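Local coordinates for protein acetyl-CoA acetyltransferase A (Ascaris suum, PDB 6BJA) that probably catalyses acetyl transfer between coenzyme A thioesters in lipid metabolism, as a thiolase of the acetyl-CoA acetyltransferase type, at residues Glu178-Tyr183 with Ser245-Ala250; Ala182-Ser187 with Ala325-Gly330. All coordinates share one frame; numbering follows the deposited sequence.

Overall arrangement
Contacts 1 and 2 start from one helix, 177-197, and share A182 and Y183; their centres lie about 8 Å apart. Contact 1 sets the helix against the loop 245-250, while contact 2 sets its next turn against the start of helix 327-337. The two meet directly: L180 O lies 3.2 Å from S327 OG, and I248 CG2 lies 3.8 Å from F326 CD1. Both border the coenzyme A pocket. A250 of contact 1 touches the ligand, as does F326 of contact 2, and the side chain of A184 is about 7 Å from it. Just beyond segment 245-250, in the same loop, N252 ties the two contacts together through hydrogen bonds, and S254 bonds A325 and coenzyme A.

Contact 1 (Glu178-Tyr183 with Ser245-Ala250); sequences EQLDAY and SGTITA. With COA (coenzyme A), chain C.
L180 drops its side chain from helix 177-197 onto T247 and I248 of the loop. Its CB already points toward the loop, but CB and CG serve as the stalk and the forked end makes the contact. At CG the chain divides: CD2 reaches the loop, while CD1 makes no approach to it. The CD2 methyl rests against T247 OG1 at 3.4 Å, with T247 CB behind it, the two side chains crossing at about a right angle. It also meets I248 CG1 at 3.9 Å. A chi1 of -91°, some 30° past the staggered position, carries the fork there. V170 and L331 also pack on this leucine, a branched apolar residue suited to a buried site between several elements.

Threonine suits the other side because OG1 and CB together give the methyl a surface to rest on, while the buried hydroxyl is satisfied by a hydrogen bond with E167, whose other carboxylate oxygen takes I248 N. Next to L180 along the helix, D181 is linked to T249 through a water. T249 OG1 donates to it over 2.6 Å, and the water donates to D181 OD1 over 2.8 Å. R177 forms a salt bridge with D181 OD2, and N252 ND2 bonds D181 OD1, so the carboxylate is gripped at both oxygens. The loop then delivers A250, whose small CB sits 3.5 Å from O5B of coenzyme A. This is a helix-to-loop packing behind a thiolase coenzyme A pocket, leading into the segment where S254 O bonds the ligand.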
loop_
_atom_site.group_PDB
_atom_site.type_symbol
_atom_site.label_atom_id
_atom_site.label_comp_id
_atom_site.label_asym_id
_atom_site.label_seq_id
_atom_site.Cartn_x
_atom_site.Cartn_y
_atom_site.Cartn_z
ATOM N N GLU A 178 -20.789 36.023 -3.198
ATOM C CA GLU A 178 -21.572 36.433 -4.338
ATOM C C GLU A 178 -20.721 36.789 -5.552
ATOM O O GLU A 178 -21.037 36.348 -6.673
ATOM C CB GLU A 178 -22.458 37.620 -3.944
ATOM C CG GLU A 178 -23.604 37.241 -3.019
ATOM C CD GLU A 178 -23.251 37.121 -1.528
ATOM O OE1 GLU A 178 -22.088 37.347 -1.123
ATOM O OE2 GLU A 178 -24.184 36.815 -0.744
ATOM N N GLN A 179 -19.648 37.553 -5.353
ATOM C CA GLN A 179 -18.733 37.880 -6.451
ATOM C C GLN A 179 -17.971 36.664 -6.951
ATOM O O GLN A 179 -17.807 36.511 -8.164
ATOM C CB GLN A 179 -17.729 38.941 -6.045
ATOM C CG GLN A 179 -18.344 40.317 -5.776
ATOM C CD GLN A 179 -17.400 41.188 -5.029
ATOM O OE1 GLN A 179 -17.144 40.954 -3.847
ATOM N NE2 GLN A 179 -16.839 42.189 -5.706
ATOM N N LEU A 180 -17.499 35.818 -6.036
ATOM C CA LEU A 180 -16.735 34.630 -6.458
ATOM C C LEU A 180 -17.620 33.702 -7.297
ATOM O O LEU A 180 -17.199 33.175 -8.342
ATOM C CB LEU A 180 -16.163 33.867 -5.244
ATOM C CG LEU A 180 -14.767 34.273 -4.778
ATOM C CD1 LEU A 180 -14.634 35.751 -4.565
ATOM C CD2 LEU A 180 -14.438 33.504 -3.500
ATOM N N ASP A 181 -18.861 33.508 -6.859
ATOM C CA ASP A 181 -19.784 32.622 -7.575
ATOM C C ASP A 181 -20.190 33.225 -8.921
ATOM O O ASP A 181 -20.235 32.509 -9.926
ATOM C CB ASP A 181 -21.040 32.339 -6.736
ATOM C CG ASP A 181 -20.805 31.302 -5.651
ATOM O OD1 ASP A 181 -19.709 30.665 -5.634
ATOM O OD2 ASP A 181 -21.735 31.112 -4.832
ATOM N N ALA A 182 -20.468 34.530 -8.958
ATOM C CA ALA A 182 -20.828 35.166 -10.218
ATOM C C ALA A 182 -19.665 35.079 -11.207
ATOM O O ALA A 182 -19.876 34.851 -12.386
ATOM C CB ALA A 182 -21.245 36.612 -10.004
ATOM N N TYR A 183 -18.445 35.251 -10.715
ATOM C CA TYR A 183 -17.260 35.139 -11.555
ATOM C C TYR A 183 -17.146 33.743 -12.140
ATOM O O TYR A 183 -16.858 33.579 -13.332
ATOM C CB TYR A 183 -16.001 35.486 -10.742
ATOM C CG TYR A 183 -14.766 35.466 -11.605
ATOM C CD1 TYR A 183 -14.111 34.273 -11.877
ATOM C CD2 TYR A 183 -14.270 36.629 -12.178
ATOM C CE1 TYR A 183 -13.006 34.247 -12.705
ATOM C CE2 TYR A 183 -13.151 36.608 -13.009
ATOM C CZ TYR A 183 -12.537 35.414 -13.273
ATOM O OH TYR A 183 -11.433 35.411 -14.109
ATOM N N SER A 245 -16.675 32.083 7.801
ATOM C CA SER A 245 -16.245 33.224 6.989
ATOM C C SER A 245 -15.742 32.784 5.620
ATOM O O SER A 245 -15.277 33.610 4.831
ATOM C CB SER A 245 -15.144 34.000 7.685
ATOM O OG SER A 245 -13.953 33.235 7.721
ATOM N N GLY A 246 -15.843 31.491 5.343
ATOM C CA GLY A 246 -15.355 30.945 4.091
ATOM C C GLY A 246 -16.156 31.372 2.881
ATOM O O GLY A 246 -17.336 31.718 3.000
ATOM N N THR A 247 -15.512 31.354 1.714
ATOM C CA THR A 247 -16.151 31.787 0.467
ATOM C C THR A 247 -15.822 30.885 -0.721
ATOM O O THR A 247 -16.575 30.808 -1.692
ATOM C CB THR A 247 -15.727 33.210 0.089
ATOM O OG1 THR A 247 -14.311 33.238 -0.154
ATOM C CG2 THR A 247 -16.059 34.186 1.184
ATOM N N ILE A 248 -14.686 30.198 -0.650
ATOM C CA ILE A 248 -14.253 29.379 -1.768
ATOM C C ILE A 248 -14.858 27.974 -1.678
ATOM O O ILE A 248 -14.792 27.310 -0.632
ATOM C CB ILE A 248 -12.706 29.312 -1.830
ATOM C CG1 ILE A 248 -12.129 30.725 -1.999
ATOM C CG2 ILE A 248 -12.248 28.408 -2.976
ATOM C CD1 ILE A 248 -10.600 30.796 -2.000
ATOM N N THR A 249 -15.436 27.535 -2.791
ATOM C CA THR A 249 -16.146 26.267 -2.880
ATOM C C THR A 249 -15.633 25.458 -4.050
ATOM O O THR A 249 -14.872 25.967 -4.871
ATOM C CB THR A 249 -17.644 26.460 -3.102
ATOM O OG1 THR A 249 -17.855 26.924 -4.434
ATOM C CG2 THR A 249 -18.211 27.463 -2.120
ATOM N N ALA A 250 -16.121 24.229 -4.176
ATOM C CA ALA A 250 -15.747 23.404 -5.325
ATOM C C ALA A 250 -16.134 24.077 -6.631
ATOM O O ALA A 250 -15.455 23.884 -7.635
ATOM C CB ALA A 250 -16.380 22.025 -5.233
HETATM N N1A COA C . -21.347 23.571 -10.191
HETATM C C2A COA C . -22.192 23.081 -9.265
HETATM N N3A COA C . -21.829 22.203 -8.319
HETATM C C4A COA C . -20.561 21.753 -8.235
HETATM C C5A COA C . -19.570 22.243 -9.199
HETATM C C6A COA C . -20.043 23.210 -10.215
HETATM N N6A COA C . -19.209 23.723 -11.141
HETATM N N7A COA C . -18.407 21.635 -8.885
HETATM C C8A COA C . -18.639 20.830 -7.815
HETATM N N9A COA C . -19.935 20.910 -7.426
HETATM C C1B COA C . -20.615 20.188 -6.316
HETATM C C2B COA C . -20.712 18.712 -6.663
HETATM O O2B COA C . -21.997 18.374 -7.193
HETATM C C3B COA C . -20.468 17.970 -5.367
HETATM O O3B COA C . -21.687 17.324 -4.980
HETATM P P3B COA C . -22.564 17.602 -3.664
HETATM O O7A COA C . -22.781 19.092 -3.539
HETATM O O8A COA C . -23.897 16.910 -3.835
HETATM O O9A COA C . -21.844 17.075 -2.448
HETATM C C4B COA C . -19.862 19.011 -4.422
HETATM O O4B COA C . -19.916 20.286 -5.070
HETATM C C5B COA C . -18.399 18.693 -4.178
HETATM O O5B COA C . -17.753 18.839 -5.440
HETATM P P1A COA C . -16.897 17.670 -6.149
HETATM O O1A COA C . -17.640 16.357 -6.204
HETATM O O2A COA C . -16.488 18.091 -7.545
HETATM O O3A COA C . -15.597 17.442 -5.257
HETATM P P2A COA C . -14.795 16.057 -5.383
HETATM O O4A COA C . -15.637 14.917 -4.852
HETATM O O5A COA C . -14.364 15.801 -6.812
HETATM O O6A COA C . -13.512 16.294 -4.460
HETATM C CBP COA C . -11.363 17.113 -5.002
HETATM C CCP COA C . -12.782 17.501 -4.645
HETATM C CDP COA C . -10.818 16.298 -3.850
HETATM C CEP COA C . -11.314 16.197 -6.229
HETATM C CAP COA C . -10.490 18.377 -5.099
HETATM O OAP COA C . -9.119 17.960 -5.179
HETATM C C9P COA C . -10.839 19.279 -6.265
HETATM O O9P COA C . -11.531 18.890 -7.193
HETATM N N8P COA C . -10.377 20.533 -6.287
HETATM C C7P COA C . -9.562 21.146 -5.259
HETATM C C6P COA C . -9.547 22.655 -5.451
HETATM C C5P COA C . -8.160 23.064 -5.864
HETATM O O5P COA C . -7.347 23.465 -5.035
HETATM N N4P COA C . -7.878 22.919 -7.152
HETATM C C3P COA C . -6.540 23.187 -7.646
HETATM C C2P COA C . -6.350 24.563 -8.237
HETATM S S1P COA C . -4.813 25.283 -7.629
HETATM O O HOH W 1 -20.167 28.017 -4.919
#

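Contact 2 (Ala182-Ser187 with Ala325-Gly330); sequences AYAIES and AFSVTG
Y183 and A184 of helix 177-197 close on S327 and G330 at the start of helix 327-337, and no hydrogen bond crosses between the two segments. Van der Waals packing carries the contact. The Y183 ring lies alongside the first turn of the second helix, with S327 O 3.9 Å above one face and displaced toward the rim. Ring atom CD1 meets S327 CB at 3.6 Å and S327 OG at 3.5 Å, and the phenol oxygen comes to 3.5 Å from G330 CA, where the approach is oblique. A chi1 of -176° swings the ring away from its own backbone N and across to this turn. G330, with no side chain, lets the phenol oxygen come directly to its CA. A184 presents only a methyl, its CB 3.5 Å from S327 OG, and this shortness lets the backbones close to 5.9 Å between the CA atoms of A184 and S327.

The polar ends of the packing residues are held by partners outside the two segments. S327 OG lies within hydrogen-bonding reach of two carbonyls, N252 O, the stronger partner, and L180 O; its single proton can serve one at a time or be shared between them. Y183 OH is bonded to one carboxylate oxygen of E324 and S187 OG, a turn later, to the other, so two residues four apart on one helix hold the same acid; S187 OG is also bonded to G349 N.

E324, A325 and F326 belong to the Asn-Glu-Ala-Phe sequence characteristic of thiolases. Here F326 touches coenzyme A and A325 O bonds S254 OG. The interface joins the N-terminal and C-terminal family regions beside the coenzyme A pocket.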
loop_
_atom_site.group_PDB
_atom_site.type_symbol
_atom_site.label_atom_id
_atom_site.label_comp_id
_atom_site.label_asym_id
_atom_site.label_seq_id
_atom_site.Cartn_x
_atom_site.Cartn_y
_atom_site.Cartn_z
ATOM N N ALA A 182 -20.468 34.530 -8.958
ATOM C CA ALA A 182 -20.828 35.166 -10.218
ATOM C C ALA A 182 -19.665 35.079 -11.207
ATOM O O ALA A 182 -19.876 34.851 -12.386
ATOM C CB ALA A 182 -21.245 36.612 -10.004
ATOM N N TYR A 183 -18.445 35.251 -10.715
ATOM C CA TYR A 183 -17.260 35.139 -11.555
ATOM C C TYR A 183 -17.146 33.743 -12.140
ATOM O O TYR A 183 -16.858 33.579 -13.332
ATOM C CB TYR A 183 -16.001 35.486 -10.742
ATOM C CG TYR A 183 -14.766 35.466 -11.605
ATOM C CD1 TYR A 183 -14.111 34.273 -11.877
ATOM C CD2 TYR A 183 -14.270 36.629 -12.178
ATOM C CE1 TYR A 183 -13.006 34.247 -12.705
ATOM C CE2 TYR A 183 -13.151 36.608 -13.009
ATOM C CZ TYR A 183 -12.537 35.414 -13.273
ATOM O OH TYR A 183 -11.433 35.411 -14.109
ATOM N N ALA A 184 -17.370 32.730 -11.313
ATOM C CA ALA A 184 -17.256 31.356 -11.747
ATOM C C ALA A 184 -18.284 31.057 -12.809
ATOM O O ALA A 184 -17.969 30.508 -13.868
ATOM C CB ALA A 184 -17.420 30.392 -10.558
ATOM N N ILE A 185 -19.522 31.426 -12.533
ATOM C CA ILE A 185 -20.585 31.122 -13.471
ATOM C C ILE A 185 -20.322 31.811 -14.809
ATOM O O ILE A 185 -20.574 31.211 -15.861
ATOM C CB ILE A 185 -21.949 31.496 -12.865
ATOM C CG1 ILE A 185 -22.279 30.452 -11.801
ATOM C CG2 ILE A 185 -23.048 31.506 -13.923
ATOM C CD1 ILE A 185 -23.476 30.780 -10.955
ATOM N N GLU A 186 -19.733 33.005 -14.783
ATOM C CA GLU A 186 -19.389 33.721 -16.012
ATOM C C GLU A 186 -18.211 33.068 -16.771
ATOM O O GLU A 186 -18.174 33.101 -18.009
ATOM C CB GLU A 186 -19.073 35.171 -15.691
ATOM C CG GLU A 186 -18.660 36.061 -16.857
ATOM C CD GLU A 186 -19.759 36.322 -17.890
ATOM O OE1 GLU A 186 -20.879 35.822 -17.732
ATOM O OE2 GLU A 186 -19.454 37.015 -18.872
ATOM N N SER A 187 -17.263 32.480 -16.043
ATOM C CA SER A 187 -16.188 31.742 -16.705
ATOM C C SER A 187 -16.795 30.577 -17.497
ATOM O O SER A 187 -16.417 30.333 -18.653
ATOM C CB SER A 187 -15.162 31.260 -15.683
ATOM O OG SER A 187 -14.050 30.686 -16.340
ATOM N N ALA A 325 -6.775 29.886 -10.954
ATOM C CA ALA A 325 -6.615 28.883 -9.925
ATOM C C ALA A 325 -7.890 28.845 -9.097
ATOM O O ALA A 325 -8.403 27.778 -8.767
ATOM C CB ALA A 325 -5.412 29.185 -9.072
ATOM N N PHE A 326 -8.401 30.044 -8.805
ATOM C CA PHE A 326 -9.656 30.247 -8.091
ATOM C C PHE A 326 -10.338 31.442 -8.731
ATOM O O PHE A 326 -9.680 32.230 -9.390
ATOM C CB PHE A 326 -9.411 30.512 -6.598
ATOM C CG PHE A 326 -8.659 29.412 -5.931
ATOM C CD1 PHE A 326 -9.333 28.347 -5.379
ATOM C CD2 PHE A 326 -7.275 29.409 -5.922
ATOM C CE1 PHE A 326 -8.654 27.299 -4.802
ATOM C CE2 PHE A 326 -6.576 28.365 -5.356
ATOM C CZ PHE A 326 -7.260 27.305 -4.800
ATOM N N SER A 327 -11.638 31.614 -8.501
ATOM C CA SER A 327 -12.301 32.811 -8.983
ATOM C C SER A 327 -11.627 34.068 -8.427
ATOM O O SER A 327 -11.509 35.090 -9.110
ATOM C CB SER A 327 -13.775 32.799 -8.589
ATOM O OG SER A 327 -14.484 31.856 -9.372
ATOM N N VAL A 328 -11.186 34.014 -7.181
ATOM C CA VAL A 328 -10.547 35.180 -6.589
ATOM C C VAL A 328 -9.270 35.564 -7.337
ATOM O O VAL A 328 -8.903 36.733 -7.354
ATOM C CB VAL A 328 -10.248 34.978 -5.075
ATOM C CG1 VAL A 328 -9.386 33.730 -4.808
ATOM C CG2 VAL A 328 -9.582 36.222 -4.480
ATOM N N THR A 329 -8.601 34.599 -7.987
ATOM C CA THR A 329 -7.405 34.926 -8.750
ATOM C C THR A 329 -7.721 35.939 -9.854
ATOM O O THR A 329 -6.994 36.915 -10.055
ATOM C CB THR A 329 -6.805 33.673 -9.371
ATOM O OG1 THR A 329 -6.852 32.610 -8.412
ATOM C CG2 THR A 329 -5.362 33.914 -9.818
ATOM N N GLY A 330 -8.811 35.689 -10.577
ATOM C CA GLY A 330 -9.244 36.596 -11.619
ATOM C C GLY A 330 -9.707 37.936 -11.090
ATOM O O GLY A 330 -9.303 38.990 -11.582
#